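GDSL-like protein (Collinsella aerofaciens ATCC 25986, PDB 7BXD) probably hydrolyses acyl esters, as an acylhydrolase of the GDSL family within the SGNH hydrolase clan. Local coordinates at residues 30-35 and 92-97; 52-57 and 224-229; 126-131 and 183-188; 152-157 and 196-201. One frame throughout, in Å; residues are numbered along the deposited sequence.

Contact 1 of 4, residues 30-35 and 92-97; sequences TICCFG and DGIDDA
Buried apolar packing joins F34 and C32, on one side of strand 30-35, to I94 in the loop that leads from helix 87-90 to strand 100-104; a connecting loop is thereby laid against an interior strand of the parallel sheet in this alpha/beta fold. The main evidence is a methyl group over a ring face. I94 CD1 sits 3.8 Å from the centroid of the F34 ring and only 13° off the ring normal, a CH-pi contact over the middle of the face rather than at its rim. The isoleucine reaches there because its CG1 branch stands between the backbone N and the carbonyl carbon (chi1 78°) and then runs straight out, crossing the phenylalanine side chain at about a right angle. Its second branch adds a smaller touch, CG2 lying 3.8 Å from F34 CE1. The same CD1 methyl also meets C32 SG at 4.0 Å, two residues earlier on the strand and also pointing toward the loop. Without the ring, as with an alanine here, the I94 methyl would probably lose the face it packs on, opening a gap beside C32. Further along, D95 OD1 accepts from A97 N at 2.9 Å, an Asx turn, with the donor well above the carboxylate plane. Around this pair, F87 meets the F34 ring at about 50°, F70 of strand 66-71 touches both C32 and I94, and R141 and Y101 bind loop carbonyls, while strand 30-35 runs between strands 66-71 and 100-104.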
loop_
_atom_site.group_PDB
_atom_site.type_symbol
_atom_site.label_atom_id
_atom_site.label_comp_id
_atom_site.label_asym_id
_atom_site.label_seq_id
_atom_site.Cartn_x
_atom_site.Cartn_y
_atom_site.Cartn_z
ATOM N N THR A 30 -3.006 11.857 -14.200
ATOM C CA THR A 30 -3.299 12.031 -12.777
ATOM C C THR A 30 -3.263 10.655 -12.115
ATOM O O THR A 30 -3.946 9.727 -12.564
ATOM C CB THR A 30 -4.673 12.685 -12.591
ATOM O OG1 THR A 30 -4.630 13.999 -13.157
ATOM C CG2 THR A 30 -5.053 12.822 -11.110
ATOM N N ILE A 31 -2.483 10.542 -11.038
ATOM C CA ILE A 31 -2.213 9.266 -10.374
ATOM C C ILE A 31 -2.791 9.349 -8.962
ATOM O O ILE A 31 -2.345 10.179 -8.157
ATOM C CB ILE A 31 -0.703 8.981 -10.329
ATOM C CG1 ILE A 31 -0.118 9.007 -11.761
ATOM C CG2 ILE A 31 -0.442 7.636 -9.643
ATOM C CD1 ILE A 31 1.397 8.839 -11.813
ATOM N N CYS A 32 -3.765 8.492 -8.660
ATOM C CA CYS A 32 -4.416 8.467 -7.354
ATOM C C CYS A 32 -3.778 7.378 -6.492
ATOM O O CYS A 32 -3.873 6.191 -6.819
ATOM C CB CYS A 32 -5.910 8.214 -7.547
ATOM S SG CYS A 32 -6.812 8.150 -6.001
ATOM N N CYS A 33 -3.096 7.791 -5.405
ATOM C CA CYS A 33 -2.358 6.883 -4.525
ATOM C C CYS A 33 -3.215 6.593 -3.292
ATOM O O CYS A 33 -3.374 7.461 -2.412
ATOM C CB CYS A 33 -1.006 7.509 -4.158
ATOM S SG CYS A 33 0.000 7.835 -5.630
ATOM N N PHE A 34 -3.760 5.377 -3.225
ATOM C CA PHE A 34 -4.704 4.960 -2.200
ATOM C C PHE A 34 -3.921 4.042 -1.252
ATOM O O PHE A 34 -3.409 2.994 -1.684
ATOM C CB PHE A 34 -5.823 4.221 -2.925
ATOM C CG PHE A 34 -7.030 3.861 -2.096
ATOM C CD1 PHE A 34 -7.468 4.652 -1.037
ATOM C CD2 PHE A 34 -7.786 2.732 -2.450
ATOM C CE1 PHE A 34 -8.636 4.334 -0.344
ATOM C CE2 PHE A 34 -8.967 2.413 -1.765
ATOM C CZ PHE A 34 -9.399 3.214 -0.715
ATOM N N GLY A 35 -3.770 4.461 0.004
ATOM C CA GLY A 35 -2.892 3.733 0.894
ATOM C C GLY A 35 -3.168 3.971 2.366
ATOM O O GLY A 35 -4.206 4.529 2.755
ATOM N N ASP A 92 -15.305 4.694 -2.018
ATOM C CA ASP A 92 -16.278 5.492 -2.746
ATOM C C ASP A 92 -16.032 6.983 -2.587
ATOM O O ASP A 92 -16.504 7.776 -3.427
ATOM C CB ASP A 92 -17.710 5.194 -2.281
ATOM C CG ASP A 92 -18.779 5.658 -3.279
ATOM O OD1 ASP A 92 -18.775 5.160 -4.432
ATOM O OD2 ASP A 92 -19.639 6.485 -2.908
ATOM N N GLY A 93 -15.305 7.386 -1.536
ATOM C CA GLY A 93 -15.009 8.780 -1.264
ATOM C C GLY A 93 -13.728 9.321 -1.857
ATOM O O GLY A 93 -13.413 10.499 -1.626
ATOM N N ILE A 94 -12.943 8.509 -2.589
ATOM C CA ILE A 94 -11.715 9.007 -3.225
ATOM C C ILE A 94 -12.025 9.388 -4.666
ATOM O O ILE A 94 -13.062 9.046 -5.233
ATOM C CB ILE A 94 -10.531 8.021 -3.122
ATOM C CG1 ILE A 94 -10.639 6.876 -4.145
ATOM C CG2 ILE A 94 -10.380 7.489 -1.683
ATOM C CD1 ILE A 94 -9.448 5.896 -4.102
ATOM N N ASP A 95 -11.123 10.154 -5.275
ATOM C CA ASP A 95 -11.305 10.606 -6.652
ATOM C C ASP A 95 -11.563 9.417 -7.577
ATOM O O ASP A 95 -10.813 8.426 -7.548
ATOM C CB ASP A 95 -10.016 11.321 -7.080
ATOM C CG ASP A 95 -10.069 11.858 -8.490
ATOM O OD1 ASP A 95 -11.176 12.052 -9.059
ATOM O OD2 ASP A 95 -8.962 12.120 -9.039
ATOM N N ASP A 96 -12.638 9.490 -8.376
ATOM C CA ASP A 96 -12.930 8.436 -9.351
ATOM C C ASP A 96 -12.460 8.756 -10.765
ATOM O O ASP A 96 -12.642 7.929 -11.672
ATOM C CB ASP A 96 -14.424 8.065 -9.354
ATOM C CG ASP A 96 -15.323 9.164 -9.926
ATOM O OD1 ASP A 96 -14.817 10.125 -10.552
ATOM O OD2 ASP A 96 -16.558 9.031 -9.766
ATOM N N ALA A 97 -11.832 9.918 -10.970
ATOM C CA ALA A 97 -11.542 10.422 -12.303
ATOM C C ALA A 97 -10.059 10.373 -12.650
ATOM O O ALA A 97 -9.666 10.925 -13.679
ATOM C CB ALA A 97 -12.074 11.853 -12.440
#

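Contact 2 of 4, residues 52-57 and 224-229; sequences ISWTSH and AGYERL
The Y226 side chain of helix 223-240 is the main bump here, and the bend at 52-54 before helix 55-61 is the hollow that takes it. S53 CA lies over one face of the phenol ring, 4.2 Å from its centroid and 22° off the normal, a CH-pi contact set toward the rim. At the ring's two long sides stand different neighbours: I52 CD1 is 4.0 Å from Y226 CD2, and W54 CD1 is 3.8 Å from Y226 CD1. This last contact is made at the indole edge, near its plane. One turn on, L229 CD2 fills in beside the same W54 CD1 at 4.0 Å. The indole stands where it does because its CG lies between the backbone N and the carbonyl carbon (chi1 58°), and its NE1 donates to T38 O. At the outer margin the surfaces fit again, E227 CG lying over one face of the H57 imidazole, 3.9 Å from its centroid. The polar ends point elsewhere: Y226 OH bonds with D42 O, and S53 OG with T39 O while also capping T55 N at 3.2 Å. Helix 223-240 thus packs on the chain entering helix 55-61, which precedes strand 66-71, consistent with the alpha/beta/alpha sandwich of SGNH hydrolases.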
loop_
_atom_site.group_PDB
_atom_site.type_symbol
_atom_site.label_atom_id
_atom_site.label_comp_id
_atom_site.label_asym_id
_atom_site.label_seq_id
_atom_site.Cartn_x
_atom_site.Cartn_y
_atom_site.Cartn_z
ATOM N N ILE A 52 5.892 15.038 3.073
ATOM C CA ILE A 52 7.095 14.205 3.079
ATOM C C ILE A 52 6.885 12.867 2.392
ATOM O O ILE A 52 7.864 12.124 2.198
ATOM C CB ILE A 52 7.703 13.986 4.485
ATOM C CG1 ILE A 52 6.846 13.039 5.343
ATOM C CG2 ILE A 52 7.939 15.326 5.190
ATOM C CD1 ILE A 52 7.601 12.477 6.541
ATOM N N SER A 53 5.647 12.513 2.045
ATOM C CA SER A 53 5.380 11.191 1.493
ATOM C C SER A 53 6.077 11.024 0.142
ATOM O O SER A 53 6.417 11.996 -0.546
ATOM C CB SER A 53 3.878 11.033 1.274
ATOM O OG SER A 53 3.617 9.782 0.639
ATOM N N TRP A 54 6.268 9.759 -0.250
ATOM C CA TRP A 54 6.721 9.471 -1.608
ATOM C C TRP A 54 5.827 10.126 -2.646
ATOM O O TRP A 54 6.295 10.445 -3.755
ATOM C CB TRP A 54 6.809 7.958 -1.826
ATOM C CG TRP A 54 5.538 7.201 -1.598
ATOM C CD1 TRP A 54 5.129 6.629 -0.411
ATOM C CD2 TRP A 54 4.511 6.893 -2.561
ATOM N NE1 TRP A 54 3.927 5.980 -0.590
ATOM C CE2 TRP A 54 3.523 6.126 -1.895
ATOM C CE3 TRP A 54 4.342 7.169 -3.933
ATOM C CZ2 TRP A 54 2.404 5.621 -2.555
ATOM C CZ3 TRP A 54 3.226 6.655 -4.589
ATOM C CH2 TRP A 54 2.270 5.903 -3.897
ATOM N N THR A 55 4.529 10.334 -2.333
ATOM C CA THR A 55 3.631 10.936 -3.324
ATOM C C THR A 55 4.084 12.334 -3.717
ATOM O O THR A 55 3.805 12.789 -4.837
ATOM C CB THR A 55 2.197 11.022 -2.782
ATOM O OG1 THR A 55 2.140 11.799 -1.576
ATOM C CG2 THR A 55 1.645 9.623 -2.485
ATOM N N SER A 56 4.764 13.036 -2.813
ATOM C CA SER A 56 5.185 14.417 -3.085
ATOM C C SER A 56 6.366 14.488 -4.043
ATOM O O SER A 56 6.630 15.564 -4.606
ATOM C CB SER A 56 5.547 15.136 -1.777
ATOM O OG SER A 56 6.768 14.642 -1.238
ATOM N N HIS A 57 7.090 13.381 -4.223
ATOM C CA HIS A 57 8.235 13.328 -5.122
ATOM C C HIS A 57 7.884 12.707 -6.467
ATOM O O HIS A 57 8.611 12.900 -7.445
ATOM C CB HIS A 57 9.346 12.463 -4.494
ATOM C CG HIS A 57 9.865 12.980 -3.195
ATOM N ND1 HIS A 57 10.865 13.920 -3.129
ATOM C CD2 HIS A 57 9.543 12.668 -1.916
ATOM C CE1 HIS A 57 11.120 14.187 -1.860
ATOM N NE2 HIS A 57 10.338 13.434 -1.102
ATOM N N ALA A 224 13.845 11.147 4.101
ATOM C CA ALA A 224 14.796 10.543 3.165
ATOM C C ALA A 224 14.318 9.162 2.718
ATOM O O ALA A 224 14.514 8.780 1.556
ATOM C CB ALA A 224 16.181 10.428 3.800
ATOM N N GLY A 225 13.720 8.384 3.635
ATOM C CA GLY A 225 13.184 7.079 3.249
ATOM C C GLY A 225 12.075 7.202 2.217
ATOM O O GLY A 225 12.022 6.432 1.262
ATOM N N TYR A 226 11.172 8.184 2.394
ATOM C CA TYR A 226 10.100 8.355 1.423
ATOM C C TYR A 226 10.627 8.839 0.088
ATOM O O TYR A 226 10.097 8.441 -0.955
ATOM C CB TYR A 226 9.044 9.345 1.959
ATOM C CG TYR A 226 8.076 8.739 2.945
ATOM C CD1 TYR A 226 7.289 7.649 2.574
ATOM C CD2 TYR A 226 7.899 9.279 4.222
ATOM C CE1 TYR A 226 6.410 7.048 3.453
ATOM C CE2 TYR A 226 7.002 8.708 5.112
ATOM C CZ TYR A 226 6.259 7.582 4.734
ATOM O OH TYR A 226 5.392 6.964 5.612
ATOM N N GLU A 227 11.679 9.674 0.093
ATOM C CA GLU A 227 12.277 10.071 -1.178
ATOM C C GLU A 227 12.870 8.871 -1.905
ATOM O O GLU A 227 12.684 8.712 -3.121
ATOM C CB GLU A 227 13.328 11.166 -0.934
ATOM C CG GLU A 227 13.838 11.826 -2.239
ATOM C CD GLU A 227 15.157 11.248 -2.777
ATOM O OE1 GLU A 227 15.680 10.234 -2.251
ATOM O OE2 GLU A 227 15.664 11.796 -3.775
ATOM N N ARG A 228 13.593 8.020 -1.174
ATOM C CA ARG A 228 14.162 6.822 -1.794
ATOM C C ARG A 228 13.065 5.897 -2.290
ATOM O O ARG A 228 13.141 5.382 -3.416
ATOM C CB ARG A 228 15.078 6.142 -0.769
ATOM C CG ARG A 228 15.696 4.848 -1.289
ATOM C CD ARG A 228 16.782 4.380 -0.350
ATOM N NE ARG A 228 17.290 3.070 -0.749
ATOM C CZ ARG A 228 18.541 2.664 -0.636
ATOM N NH1 ARG A 228 19.501 3.497 -0.264
ATOM N NH2 ARG A 228 18.839 1.405 -0.952
ATOM N N LEU A 229 12.019 5.701 -1.491
ATOM C CA LEU A 229 10.910 4.861 -1.929
ATOM C C LEU A 229 10.269 5.412 -3.200
ATOM O O LEU A 229 9.884 4.645 -4.080
ATOM C CB LEU A 229 9.882 4.729 -0.803
ATOM C CG LEU A 229 8.904 3.574 -0.901
ATOM C CD1 LEU A 229 9.632 2.228 -0.709
ATOM C CD2 LEU A 229 7.828 3.731 0.151
#

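Contact 3 of 4, residues 126-131 and 183-188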
loop_
_atom_site.group_PDB
_atom_site.type_symbol
_atom_site.label_atom_id
_atom_site.label_comp_id
_atom_site.label_asym_id
_atom_site.label_seq_id
_atom_site.Cartn_x
_atom_site.Cartn_y
_atom_site.Cartn_z
ATOM N N GLU A 126 -12.694 -10.442 4.994
ATOM C CA GLU A 126 -11.556 -11.328 4.791
ATOM C C GLU A 126 -10.587 -10.641 3.836
ATOM O O GLU A 126 -11.002 -9.876 2.967
ATOM C CB GLU A 126 -12.002 -12.665 4.189
ATOM C CG GLU A 126 -12.773 -13.563 5.133
ATOM C CD GLU A 126 -13.225 -14.870 4.492
ATOM O OE1 GLU A 126 -13.289 -14.966 3.248
ATOM O OE2 GLU A 126 -13.573 -15.814 5.263
ATOM N N PHE A 127 -9.287 -10.914 3.987
ATOM C CA PHE A 127 -8.325 -10.235 3.131
ATOM C C PHE A 127 -8.552 -10.551 1.660
ATOM O O PHE A 127 -8.540 -9.644 0.815
ATOM C CB PHE A 127 -6.907 -10.592 3.540
ATOM C CG PHE A 127 -5.888 -9.665 2.945
ATOM C CD1 PHE A 127 -5.795 -8.332 3.371
ATOM C CD2 PHE A 127 -4.995 -10.123 1.971
ATOM C CE1 PHE A 127 -4.857 -7.492 2.826
ATOM C CE2 PHE A 127 -4.058 -9.264 1.446
ATOM C CZ PHE A 127 -3.986 -7.952 1.876
ATOM N N TYR A 128 -8.710 -11.838 1.320
ATOM C CA TYR A 128 -8.971 -12.188 -0.087
ATOM C C TYR A 128 -10.188 -11.447 -0.609
ATOM O O TYR A 128 -10.197 -10.975 -1.757
ATOM C CB TYR A 128 -9.173 -13.700 -0.279
ATOM C CG TYR A 128 -7.915 -14.530 -0.440
ATOM C CD1 TYR A 128 -7.294 -14.648 -1.687
ATOM C CD2 TYR A 128 -7.386 -15.264 0.626
ATOM C CE1 TYR A 128 -6.196 -15.461 -1.878
ATOM C CE2 TYR A 128 -6.270 -16.068 0.447
ATOM C CZ TYR A 128 -5.673 -16.159 -0.801
ATOM O OH TYR A 128 -4.540 -16.943 -0.948
ATOM N N GLY A 129 -11.264 -11.408 0.181
ATOM C CA GLY A 129 -12.491 -10.788 -0.280
ATOM C C GLY A 129 -12.388 -9.286 -0.388
ATOM O O GLY A 129 -13.007 -8.683 -1.275
ATOM N N ALA A 130 -11.610 -8.649 0.497
ATOM C CA ALA A 130 -11.436 -7.209 0.422
ATOM C C ALA A 130 -10.624 -6.803 -0.803
ATOM O O ALA A 130 -10.942 -5.793 -1.463
ATOM C CB ALA A 130 -10.785 -6.707 1.707
ATOM N N VAL A 131 -9.532 -7.525 -1.094
ATOM C CA VAL A 131 -8.756 -7.213 -2.290
ATOM C C VAL A 131 -9.632 -7.391 -3.527
ATOM O O VAL A 131 -9.617 -6.574 -4.456
ATOM C CB VAL A 131 -7.455 -8.034 -2.363
ATOM C CG1 VAL A 131 -6.688 -7.733 -3.673
ATOM C CG2 VAL A 131 -6.554 -7.729 -1.161
ATOM N N MET A 183 -2.761 -11.304 -1.917
ATOM C CA MET A 183 -2.866 -10.154 -2.810
ATOM C C MET A 183 -2.430 -10.523 -4.212
ATOM O O MET A 183 -3.103 -10.178 -5.191
ATOM C CB MET A 183 -1.997 -9.014 -2.275
ATOM C CG MET A 183 -2.018 -7.773 -3.181
ATOM S SD MET A 183 -1.067 -6.389 -2.515
ATOM C CE MET A 183 -2.133 -5.857 -1.203
ATOM N N LEU A 184 -1.295 -11.221 -4.332
ATOM C CA LEU A 184 -0.816 -11.608 -5.657
ATOM C C LEU A 184 -1.807 -12.523 -6.374
ATOM O O LEU A 184 -1.976 -12.432 -7.605
ATOM C CB LEU A 184 0.565 -12.274 -5.566
ATOM C CG LEU A 184 1.680 -11.342 -5.078
ATOM C CD1 LEU A 184 2.966 -12.104 -4.901
ATOM C CD2 LEU A 184 1.900 -10.184 -6.005
ATOM N N GLU A 185 -2.447 -13.443 -5.647
ATOM C CA GLU A 185 -3.392 -14.366 -6.285
ATOM C C GLU A 185 -4.639 -13.631 -6.778
ATOM O O GLU A 185 -5.150 -13.937 -7.866
ATOM C CB GLU A 185 -3.756 -15.477 -5.315
ATOM C CG GLU A 185 -2.583 -16.436 -5.084
ATOM C CD GLU A 185 -2.860 -17.469 -4.023
ATOM O OE1 GLU A 185 -3.976 -17.503 -3.466
ATOM O OE2 GLU A 185 -1.947 -18.283 -3.745
ATOM N N VAL A 186 -5.164 -12.671 -5.991
ATOM C CA VAL A 186 -6.338 -11.940 -6.459
ATOM C C VAL A 186 -5.944 -11.049 -7.632
ATOM O O VAL A 186 -6.684 -10.917 -8.625
ATOM C CB VAL A 186 -7.008 -11.145 -5.324
ATOM C CG1 VAL A 186 -8.266 -10.449 -5.848
ATOM C CG2 VAL A 186 -7.352 -12.056 -4.173
ATOM N N CYS A 187 -4.787 -10.378 -7.533
ATOM C CA CYS A 187 -4.331 -9.588 -8.666
ATOM C C CYS A 187 -4.208 -10.448 -9.922
ATOM O O CYS A 187 -4.600 -10.025 -11.023
ATOM C CB CYS A 187 -3.003 -8.896 -8.321
ATOM S SG CYS A 187 -3.239 -7.458 -7.231
ATOM N N ASP A 188 -3.657 -11.658 -9.785
ATOM C CA ASP A 188 -3.559 -12.543 -10.945
ATOM C C ASP A 188 -4.934 -12.823 -11.553
ATOM O O ASP A 188 -5.090 -12.800 -12.781
ATOM C CB ASP A 188 -2.879 -13.861 -10.572
ATOM C CG ASP A 188 -3.029 -14.875 -11.710
ATOM O OD1 ASP A 188 -2.314 -14.781 -12.717
ATOM O OD2 ASP A 188 -3.958 -15.726 -11.627
#
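V131 and V186 meet at the apolar centre of this helix pair, V131 CG1 lying 3.8 Å from V186 CB. Helices 127-131 and 183-188 run in broadly the same direction, crossing at -39° with their axes 9.4 Å apart at the closest point. To one side of the valines, F127 CZ comes to 4.2 Å from M183 CE; the methionine chain is extended as far as its sulfur and bends only at the last torsion (chi3 -73°), which carries its methyl to the phenylalanine. To the other side, V186 CG2 sits 3.6 Å from Y128 CD1, meeting the phenol ring obliquely. Beyond that ring lies the polar edge, where Y128 OH donates to E185 OE1 at 2.6 Å. The oxygen lies near the plane of the phenol ring, whereas the hydroxyl reaches it from 47° out of the carboxylate plane. E185 spans the distance with its chain stretched out beyond CG. A phenylalanine here would keep the ring against V186 but lack the hydroxyl, and the E185 carboxylate would probably lose its partner across the helices and be freer to turn. Beneath the pair, F149 of strand 146-150 touches V131, M183 and C187, so both helices lie on the same strand; V194 of strand 194-195 takes C187 and L184, and Y179, earlier in helix 176-189, meets F127 edge-to-face.

Contact 4 of 4, residues 152-157 and 196-201; sequences PCKTSG and DLYAQS
Loop 152-157, which follows strand 146-150, packs on the short helix 197-200 that follows the edge strand 194-195, so two successive strands of the sheet have their trailing segments tied together. K154 and Y198 carry the contact. The ammonium nitrogen K154 NZ stands over the centre of the phenol ring, 3.5 Å from its centroid and 13° off the normal, a cation-pi interaction. The chain runs out extended and bends only at its end (chi4 71°), and K154 CE adds a CH-pi contact with the same ring at 3.9 Å. The same nitrogen donates to Y198 O at 2.8 Å, approaching from above the carbonyl plane. P152 O lies at the edge of the phenol ring, near its plane, 3.3 Å from Y198 CD1. Deeper in, C153 SG packs against L197 CB at 3.7 Å and more loosely against S201 CB. The helix start is fixed by D196, whose OD1 caps A199 N at 3.1 Å and also bonds with T151 OG1. One lysine thus grips both the backbone and the ring of a single tyrosine, and its positive charge is probably stabilised by the carbonyl oxygen and the pi electrons together.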
loop_
_atom_site.group_PDB
_atom_site.type_symbol
_atom_site.label_atom_id
_atom_site.label_comp_id
_atom_site.label_asym_id
_atom_site.label_seq_id
_atom_site.Cartn_x
_atom_site.Cartn_y
_atom_site.Cartn_z
ATOM N N PRO A 152 2.630 -4.750 0.343
ATOM C CA PRO A 152 3.026 -3.980 1.534
ATOM C C PRO A 152 4.478 -4.210 1.888
ATOM O O PRO A 152 4.973 -5.349 1.868
ATOM C CB PRO A 152 2.101 -4.537 2.638
ATOM C CG PRO A 152 1.684 -5.923 2.135
ATOM C CD PRO A 152 1.568 -5.729 0.633
ATOM N N CYS A 153 5.179 -3.108 2.238
ATOM C CA CYS A 153 6.589 -3.236 2.584
ATOM C C CYS A 153 6.779 -4.060 3.858
ATOM O O CYS A 153 5.899 -4.147 4.726
ATOM C CB CYS A 153 7.219 -1.853 2.780
ATOM S SG CYS A 153 7.409 -1.007 1.176
ATOM N N LYS A 154 7.982 -4.612 4.002
ATOM C CA LYS A 154 8.350 -5.296 5.237
ATOM C C LYS A 154 8.477 -4.315 6.407
ATOM O O LYS A 154 8.662 -3.099 6.243
ATOM C CB LYS A 154 9.650 -6.067 5.038
ATOM C CG LYS A 154 9.439 -7.277 4.124
ATOM C CD LYS A 154 10.618 -8.237 4.147
ATOM C CE LYS A 154 10.385 -9.554 3.381
ATOM N NZ LYS A 154 10.368 -9.325 1.899
ATOM N N THR A 155 8.401 -4.892 7.603
ATOM C CA THR A 155 8.585 -4.180 8.857
ATOM C C THR A 155 9.376 -5.072 9.796
ATOM O O THR A 155 9.215 -6.300 9.812
ATOM C CB THR A 155 7.245 -3.794 9.500
ATOM O OG1 THR A 155 7.482 -3.169 10.771
ATOM C CG2 THR A 155 6.273 -4.941 9.714
ATOM N N SER A 156 10.208 -4.441 10.612
ATOM C CA SER A 156 10.882 -5.156 11.687
ATOM C C SER A 156 10.065 -5.199 12.965
ATOM O O SER A 156 10.561 -5.704 13.974
ATOM C CB SER A 156 12.275 -4.577 11.945
ATOM O OG SER A 156 12.207 -3.179 12.170
ATOM N N GLY A 157 8.838 -4.689 12.940
ATOM C CA GLY A 157 7.926 -4.751 14.060
ATOM C C GLY A 157 7.932 -3.475 14.893
ATOM O O GLY A 157 8.873 -2.672 14.879
ATOM N N ASP A 196 6.245 -5.165 -6.636
ATOM C CA ASP A 196 6.414 -5.990 -5.432
ATOM C C ASP A 196 7.386 -5.299 -4.477
ATOM O O ASP A 196 8.568 -5.669 -4.361
ATOM C CB ASP A 196 6.861 -7.398 -5.809
ATOM C CG ASP A 196 6.744 -8.375 -4.653
ATOM O OD1 ASP A 196 6.489 -7.972 -3.491
ATOM O OD2 ASP A 196 6.956 -9.577 -4.914
ATOM N N LEU A 197 6.881 -4.266 -3.781
ATOM C CA LEU A 197 7.683 -3.555 -2.780
ATOM C C LEU A 197 7.985 -4.416 -1.558
ATOM O O LEU A 197 9.054 -4.234 -0.937
ATOM C CB LEU A 197 6.991 -2.262 -2.328
ATOM C CG LEU A 197 6.830 -1.195 -3.415
ATOM C CD1 LEU A 197 6.121 0.028 -2.806
ATOM C CD2 LEU A 197 8.162 -0.809 -4.081
ATOM N N TYR A 198 7.094 -5.352 -1.221
ATOM C CA TYR A 198 7.412 -6.324 -0.174
ATOM C C TYR A 198 8.770 -6.966 -0.427
ATOM O O TYR A 198 9.613 -7.063 0.477
ATOM C CB TYR A 198 6.314 -7.384 -0.128
ATOM C CG TYR A 198 6.595 -8.497 0.859
ATOM C CD1 TYR A 198 6.418 -8.332 2.240
ATOM C CD2 TYR A 198 7.024 -9.756 0.399
ATOM C CE1 TYR A 198 6.642 -9.395 3.124
ATOM C CE2 TYR A 198 7.235 -10.814 1.269
ATOM C CZ TYR A 198 7.066 -10.634 2.634
ATOM O OH TYR A 198 7.327 -11.660 3.515
ATOM N N ALA A 199 8.975 -7.442 -1.667
ATOM C CA ALA A 199 10.204 -8.151 -2.005
ATOM C C ALA A 199 11.333 -7.231 -2.444
ATOM O O ALA A 199 12.501 -7.629 -2.315
ATOM C CB ALA A 199 9.909 -9.145 -3.137
ATOM N N GLN A 200 11.036 -6.030 -2.991
ATOM C CA GLN A 200 12.062 -5.297 -3.744
ATOM C C GLN A 200 12.045 -3.789 -3.522
ATOM O O GLN A 200 12.532 -3.040 -4.375
ATOM C CB GLN A 200 11.948 -5.572 -5.232
ATOM C CG GLN A 200 12.211 -7.025 -5.597
ATOM C CD GLN A 200 12.519 -7.213 -7.061
ATOM O OE1 GLN A 200 12.832 -6.259 -7.775
ATOM N NE2 GLN A 200 12.381 -8.443 -7.535
ATOM N N SER A 201 11.567 -3.305 -2.382
ATOM C CA SER A 201 11.576 -1.848 -2.194
ATOM C C SER A 201 12.973 -1.242 -2.147
ATOM O O SER A 201 13.124 -0.027 -2.383
ATOM C CB SER A 201 10.873 -1.467 -0.912
ATOM O OG SER A 201 11.651 -1.912 0.181
#

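The four contacts are built on and around one five-stranded parallel sheet, ordered 66-71, 30-35, 100-104, 146-150, 194-195. Contact 1 lies on strand 30-35, and contact 2 touches it where W54 and T55 meet C33, though their centres are 18 Å apart. Contact 4 meets contact 2 through S201 and L229, and contact 3 through P152 and M183, with centres about 15 and 17 Å apart. Contacts 2 and 3 lie 27 Å apart, on opposite sides of the chain's centre. Along the chain, contacts 1 and 2 alternate, as do 3 and 4; contact 1 closes before 3 and 4 open, both nested within contact 2, which brings the chain after the first strand next to the last helix of this probable hydrolase.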